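Long-range contacts in aldo-keto reductase family 1 member C1 (Caenorhabditis elegans, PDB 1QWK), which probably reduces aldehydes such as aldoses to alcohols with NADPH, as a member of the aldo-keto reductase family with a TIM-barrel fold: residues A[46-51]-A[78-83]; A[41-46]-A[272-277]. One frame throughout, in Å; residues are numbered along the deposited sequence.

Contact 1 of 2, residues A[46-51]-A[78-83]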
loop_
_atom_site.group_PDB
_atom_site.type_symbol
_atom_site.label_atom_id
_atom_site.label_comp_id
_atom_site.label_asym_id
_atom_site.label_seq_id
_atom_site.Cartn_x
_atom_site.Cartn_y
_atom_site.Cartn_z
ATOM N N ILE A 46 -2.856 8.633 -3.688
ATOM C CA ILE A 46 -2.168 7.922 -4.761
ATOM C C ILE A 46 -0.894 7.344 -4.153
ATOM O O ILE A 46 -0.094 8.072 -3.561
ATOM C CB ILE A 46 -1.765 8.865 -5.929
ATOM C CG1 ILE A 46 -3.008 9.564 -6.501
ATOM C CG2 ILE A 46 -1.055 8.064 -7.021
ATOM C CD1 ILE A 46 -4.124 8.622 -6.916
ATOM N N ASP A 47 -0.714 6.035 -4.294
ATOM C CA ASP A 47 0.451 5.350 -3.743
ATOM C C ASP A 47 1.388 4.899 -4.854
ATOM O O ASP A 47 0.982 4.172 -5.760
ATOM C CB ASP A 47 0.004 4.124 -2.941
ATOM C CG ASP A 47 1.155 3.437 -2.244
ATOM O OD1 ASP A 47 1.460 3.808 -1.085
ATOM O OD2 ASP A 47 1.775 2.543 -2.856
ATOM N N THR A 48 2.640 5.332 -4.781
ATOM C CA THR A 48 3.624 4.969 -5.784
ATOM C C THR A 48 4.941 4.584 -5.120
ATOM O O THR A 48 5.015 4.448 -3.893
ATOM C CB THR A 48 3.843 6.138 -6.777
ATOM O OG1 THR A 48 4.678 5.705 -7.856
ATOM C CG2 THR A 48 4.485 7.322 -6.078
ATOM N N ALA A 49 5.975 4.402 -5.934
ATOM C CA ALA A 49 7.292 4.023 -5.437
ATOM C C ALA A 49 8.318 4.303 -6.518
ATOM O O ALA A 49 8.025 4.164 -7.706
ATOM C CB ALA A 49 7.310 2.540 -5.077
ATOM N N SER A 50 9.519 4.696 -6.117
ATOM C CA SER A 50 10.552 4.988 -7.098
ATOM C C SER A 50 10.809 3.780 -7.999
ATOM O O SER A 50 11.039 3.934 -9.198
ATOM C CB SER A 50 11.856 5.412 -6.407
ATOM O OG SER A 50 12.423 4.346 -5.670
ATOM N N VAL A 51 10.741 2.578 -7.433
ATOM C CA VAL A 51 11.006 1.371 -8.210
ATOM C C VAL A 51 9.970 1.046 -9.295
ATOM O O VAL A 51 10.264 0.298 -10.232
ATOM C CB VAL A 51 11.171 0.137 -7.277
ATOM C CG1 VAL A 51 9.817 -0.339 -6.784
ATOM C CG2 VAL A 51 11.924 -0.969 -8.004
ATOM N N ILE A 78 -0.195 12.163 -1.456
ATOM C CA ILE A 78 0.733 11.403 -2.291
ATOM C C ILE A 78 1.748 10.638 -1.444
ATOM O O ILE A 78 2.442 11.224 -0.613
ATOM C CB ILE A 78 1.515 12.337 -3.250
ATOM C CG1 ILE A 78 0.534 13.176 -4.084
ATOM C CG2 ILE A 78 2.450 11.517 -4.136
ATOM C CD1 ILE A 78 -0.463 12.368 -4.888
ATOM N N THR A 79 1.823 9.330 -1.667
ATOM C CA THR A 79 2.752 8.459 -0.950
ATOM C C THR A 79 3.768 7.872 -1.919
ATOM O O THR A 79 3.395 7.423 -2.993
ATOM C CB THR A 79 2.033 7.232 -0.323
ATOM O OG1 THR A 79 1.078 7.668 0.641
ATOM C CG2 THR A 79 3.048 6.288 0.340
ATOM N N THR A 80 5.047 7.899 -1.565
ATOM C CA THR A 80 6.028 7.249 -2.408
ATOM C C THR A 80 6.990 6.508 -1.494
ATOM O O THR A 80 6.965 6.692 -0.271
ATOM C CB THR A 80 6.777 8.211 -3.367
ATOM O OG1 THR A 80 7.442 7.425 -4.367
ATOM C CG2 THR A 80 7.808 9.045 -2.632
ATOM N N LYS A 81 7.826 5.660 -2.082
ATOM C CA LYS A 81 8.737 4.842 -1.293
ATOM C C LYS A 81 10.152 4.771 -1.837
ATOM O O LYS A 81 10.364 4.736 -3.054
ATOM C CB LYS A 81 8.173 3.421 -1.202
ATOM C CG LYS A 81 6.666 3.343 -1.013
ATOM C CD LYS A 81 6.211 1.894 -0.880
ATOM C CE LYS A 81 4.708 1.762 -1.083
ATOM N NZ LYS A 81 4.336 2.042 -2.510
ATOM N N ALA A 82 11.119 4.729 -0.928
ATOM C CA ALA A 82 12.527 4.635 -1.313
ATOM C C ALA A 82 12.873 3.170 -1.548
ATOM O O ALA A 82 12.507 2.311 -0.750
ATOM C CB ALA A 82 13.408 5.211 -0.198
ATOM N N TRP A 83 13.568 2.885 -2.647
ATOM C CA TRP A 83 13.955 1.514 -2.971
ATOM C C TRP A 83 15.224 1.120 -2.200
ATOM O O TRP A 83 15.836 1.952 -1.529
ATOM C CB TRP A 83 14.167 1.363 -4.482
ATOM C CG TRP A 83 14.287 -0.058 -4.930
ATOM C CD1 TRP A 83 15.238 -0.576 -5.760
ATOM C CD2 TRP A 83 13.448 -1.160 -4.546
ATOM N NE1 TRP A 83 15.049 -1.929 -5.912
ATOM C CE2 TRP A 83 13.959 -2.315 -5.181
ATOM C CE3 TRP A 83 12.316 -1.282 -3.727
ATOM C CZ2 TRP A 83 13.377 -3.583 -5.021
ATOM C CZ3 TRP A 83 11.736 -2.542 -3.567
ATOM C CH2 TRP A 83 12.270 -3.675 -4.212
HETATM O O HOH W 1 0.025 5.205 1.136
#
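Residues 46-51 and 78-83 run parallel, their end-to-end directions 15° apart. Thr-79 N donates to Ile-46 O (3.0 Å), and Thr-48 N returns a bond to Thr-79 O. Beyond the end of strand 45-47 the pairing is prolonged by a hydrogen bond from Ser-50 N to Lys-81 O (3.2 Å). Asp-47 and Thr-79 share one face of the sheet, where Asp-47 OD1 accepts from a water that also bonds Thr-79 OG1; on the other, Ile-46 and Ile-78 lie side by side and Ile-78 touches Ile-62 of helix 55-68. Lys-81 bends at its last torsion (chi4 69°), bringing NZ to 2.6 Å from Asp-47 OD2, a salt bridge on the syn side, tilted 25° from the carboxylate plane. Lys-81 NZ also donates to Thr-48 O (2.9 Å), from above the carbonyl plane, so two acceptors fix the ammonium group. Val-51 CG2 sits over the five-membered ring of Trp-83, 3.7 Å from its centroid, in a CH-pi contact. Lys-81 NZ and Tyr-52 OH, the predicted proton donor, are joined by a weak hydrogen bond. Strands 45-47 and 77-82 of one beta-alpha-beta unit supply Asp-47 and Lys-81, and Tyr-52 follows the first: the Asp-Tyr-Lys group of aldo-keto reductases, whose lysine probably lowers the tyrosine pKa.

Contact 2 of 2, residues A[41-46]-A[272-277]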
loop_
_atom_site.group_PDB
_atom_site.type_symbol
_atom_site.label_atom_id
_atom_site.label_comp_id
_atom_site.label_asym_id
_atom_site.label_seq_id
_atom_site.Cartn_x
_atom_site.Cartn_y
_atom_site.Cartn_z
ATOM N N ALA A 41 -13.337 9.982 -9.450
ATOM C CA ALA A 41 -14.287 9.100 -8.775
ATOM C C ALA A 41 -14.392 9.399 -7.281
ATOM O O ALA A 41 -15.392 9.059 -6.644
ATOM C CB ALA A 41 -13.888 7.642 -8.983
ATOM N N GLY A 42 -13.363 10.029 -6.721
ATOM C CA GLY A 42 -13.392 10.355 -5.305
ATOM C C GLY A 42 -12.129 9.998 -4.544
ATOM O O GLY A 42 -11.961 10.417 -3.398
ATOM N N TYR A 43 -11.246 9.220 -5.165
ATOM C CA TYR A 43 -9.993 8.832 -4.512
ATOM C C TYR A 43 -9.164 10.074 -4.235
ATOM O O TYR A 43 -9.052 10.945 -5.093
ATOM C CB TYR A 43 -9.170 7.918 -5.416
ATOM C CG TYR A 43 -9.673 6.504 -5.550
ATOM C CD1 TYR A 43 -9.009 5.450 -4.923
ATOM C CD2 TYR A 43 -10.756 6.203 -6.371
ATOM C CE1 TYR A 43 -9.402 4.132 -5.121
ATOM C CE2 TYR A 43 -11.158 4.885 -6.574
ATOM C CZ TYR A 43 -10.474 3.857 -5.953
ATOM O OH TYR A 43 -10.833 2.549 -6.192
ATOM N N ARG A 44 -8.560 10.143 -3.055
ATOM C CA ARG A 44 -7.744 11.296 -2.711
ATOM C C ARG A 44 -6.335 10.907 -2.281
ATOM O O ARG A 44 -5.579 11.734 -1.781
ATOM C CB ARG A 44 -8.443 12.130 -1.631
ATOM C CG ARG A 44 -9.690 12.842 -2.150
ATOM C CD ARG A 44 -9.310 13.937 -3.148
ATOM N NE ARG A 44 -10.477 14.623 -3.709
ATOM C CZ ARG A 44 -11.166 14.200 -4.764
ATOM N NH1 ARG A 44 -10.814 13.083 -5.391
ATOM N NH2 ARG A 44 -12.205 14.901 -5.197
ATOM N N LEU A 45 -5.985 9.640 -2.472
ATOM C CA LEU A 45 -4.637 9.174 -2.147
ATOM C C LEU A 45 -4.100 8.352 -3.315
ATOM O O LEU A 45 -4.805 7.507 -3.872
ATOM C CB LEU A 45 -4.630 8.330 -0.859
ATOM C CG LEU A 45 -3.250 7.834 -0.386
ATOM C CD1 LEU A 45 -3.230 7.650 1.129
ATOM C CD2 LEU A 45 -2.915 6.518 -1.086
ATOM N N ILE A 46 -2.856 8.633 -3.688
ATOM C CA ILE A 46 -2.168 7.922 -4.761
ATOM C C ILE A 46 -0.894 7.344 -4.153
ATOM O O ILE A 46 -0.094 8.072 -3.561
ATOM C CB ILE A 46 -1.765 8.865 -5.929
ATOM C CG1 ILE A 46 -3.008 9.564 -6.501
ATOM C CG2 ILE A 46 -1.055 8.064 -7.021
ATOM C CD1 ILE A 46 -4.124 8.622 -6.916
ATOM N N GLU A 272 -15.644 0.525 -8.908
ATOM C CA GLU A 272 -16.242 -0.494 -8.051
ATOM C C GLU A 272 -15.596 -0.526 -6.667
ATOM O O GLU A 272 -16.291 -0.570 -5.657
ATOM C CB GLU A 272 -16.098 -1.876 -8.695
ATOM C CG GLU A 272 -16.826 -2.992 -7.945
ATOM C CD GLU A 272 -16.373 -4.381 -8.372
ATOM O OE1 GLU A 272 -16.158 -4.594 -9.584
ATOM O OE2 GLU A 272 -16.249 -5.264 -7.497
ATOM N N ASN A 273 -14.267 -0.503 -6.628
ATOM C CA ASN A 273 -13.546 -0.560 -5.365
ATOM C C ASN A 273 -13.806 0.631 -4.442
ATOM O O ASN A 273 -13.584 0.538 -3.238
ATOM C CB ASN A 273 -12.039 -0.690 -5.610
ATOM C CG ASN A 273 -11.668 -1.969 -6.351
ATOM O OD1 ASN A 273 -12.374 -2.972 -6.278
ATOM N ND2 ASN A 273 -10.541 -1.940 -7.054
ATOM N N PHE A 274 -14.270 1.747 -4.999
ATOM C CA PHE A 274 -14.535 2.938 -4.191
ATOM C C PHE A 274 -15.898 2.888 -3.510
ATOM O O PHE A 274 -16.149 3.616 -2.545
ATOM C CB PHE A 274 -14.456 4.199 -5.063
ATOM C CG PHE A 274 -14.407 5.481 -4.274
ATOM C CD1 PHE A 274 -13.261 5.828 -3.559
ATOM C CD2 PHE A 274 -15.507 6.335 -4.237
ATOM C CE1 PHE A 274 -13.207 7.006 -2.816
ATOM C CE2 PHE A 274 -15.465 7.518 -3.495
ATOM C CZ PHE A 274 -14.308 7.853 -2.783
ATOM N N GLU A 275 -16.783 2.029 -4.008
ATOM C CA GLU A 275 -18.134 1.912 -3.448
ATOM C C GLU A 275 -18.184 0.997 -2.234
ATOM O O GLU A 275 -18.854 -0.031 -2.248
ATOM C CB GLU A 275 -19.091 1.399 -4.525
ATOM C CG GLU A 275 -19.162 2.307 -5.736
ATOM C CD GLU A 275 -19.648 3.700 -5.389
ATOM O OE1 GLU A 275 -20.803 3.831 -4.924
ATOM O OE2 GLU A 275 -18.877 4.670 -5.578
ATOM N N VAL A 276 -17.488 1.391 -1.175
ATOM C CA VAL A 276 -17.449 0.587 0.034
ATOM C C VAL A 276 -17.792 1.403 1.272
ATOM O O VAL A 276 -17.477 1.002 2.392
ATOM C CB VAL A 276 -16.055 -0.047 0.215
ATOM C CG1 VAL A 276 -15.748 -0.975 -0.960
ATOM C CG2 VAL A 276 -15.001 1.042 0.304
ATOM N N PHE A 277 -18.452 2.541 1.071
ATOM C CA PHE A 277 -18.806 3.407 2.190
ATOM C C PHE A 277 -20.298 3.461 2.511
ATOM O O PHE A 277 -20.737 4.305 3.293
ATOM C CB PHE A 277 -18.272 4.817 1.926
ATOM C CG PHE A 277 -16.771 4.883 1.832
ATOM C CD1 PHE A 277 -15.982 4.685 2.965
ATOM C CD2 PHE A 277 -16.145 5.115 0.610
ATOM C CE1 PHE A 277 -14.593 4.717 2.884
ATOM C CE2 PHE A 277 -14.753 5.148 0.516
ATOM C CZ PHE A 277 -13.975 4.949 1.658
HETATM O O HOH W 2 -8.868 0.614 -7.403
#
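One face of the Tyr-43 ring receives Phe-274 CD1, 3.7 Å above the plane and displaced toward the rim. The two rings are oblique, with planes at 36° and centroids 5.0 Å apart, and Phe-274 CB adds an apolar touch at Tyr-43 CE2 (3.7 Å). One face of the Phe-274 ring carries Phe-277 CE2, near the rim. With CG anti to the backbone N (chi1 -167°), the Phe-274 ring extends toward the turn that ends helix 28-41. There Phe-274 CE2 comes within 3.5 Å of Ala-41 O, and its CZ lies equally near Gly-42 C. Gly-42 has positive phi, and a beta carbon there would clash with Phe-274 CE2 as well as with the preceding carbonyl oxygen. Replacing Phe-274 with an alanine would probably open a gap beside Gly-42 and leave the Tyr-43 ring without its aromatic neighbour. At the phenol end, Tyr-43 OH accepts from a water (3.0 Å) that in turn accepts from Asn-273 ND2. Helix 267-274 is therefore joined to the turn before strand 45-47 by apolar packing of the Phe-274 ring on Tyr-43 and the Ala-41/Gly-42 backbone, while the Tyr-43 hydroxyl is hydrogen-bonded to that helix directly, at Ile-270 O, and through water to Asn-273.

Overall arrangement
Both contacts use strand 45-47 and share Ile-46, yet their centres lie 19 Å apart. Contact 2 involves the turn leading into this strand, whereas contact 1 starts within the strand and continues past its C-terminal end, where the predicted catalytic residues gather. Along the chain contact 1 is nested inside the loop closed by contact 2: its segments bracket helix 55-68, while those of contact 2 are 226 residues apart. Contact 1 therefore joins neighbouring strands of the eight-stranded parallel barrel. In contact 2, away from the annotated sites, the helix that follows the last strand, 259-261, packs on the turn before strand 45-47, so early and late parts of the barrel chain meet there.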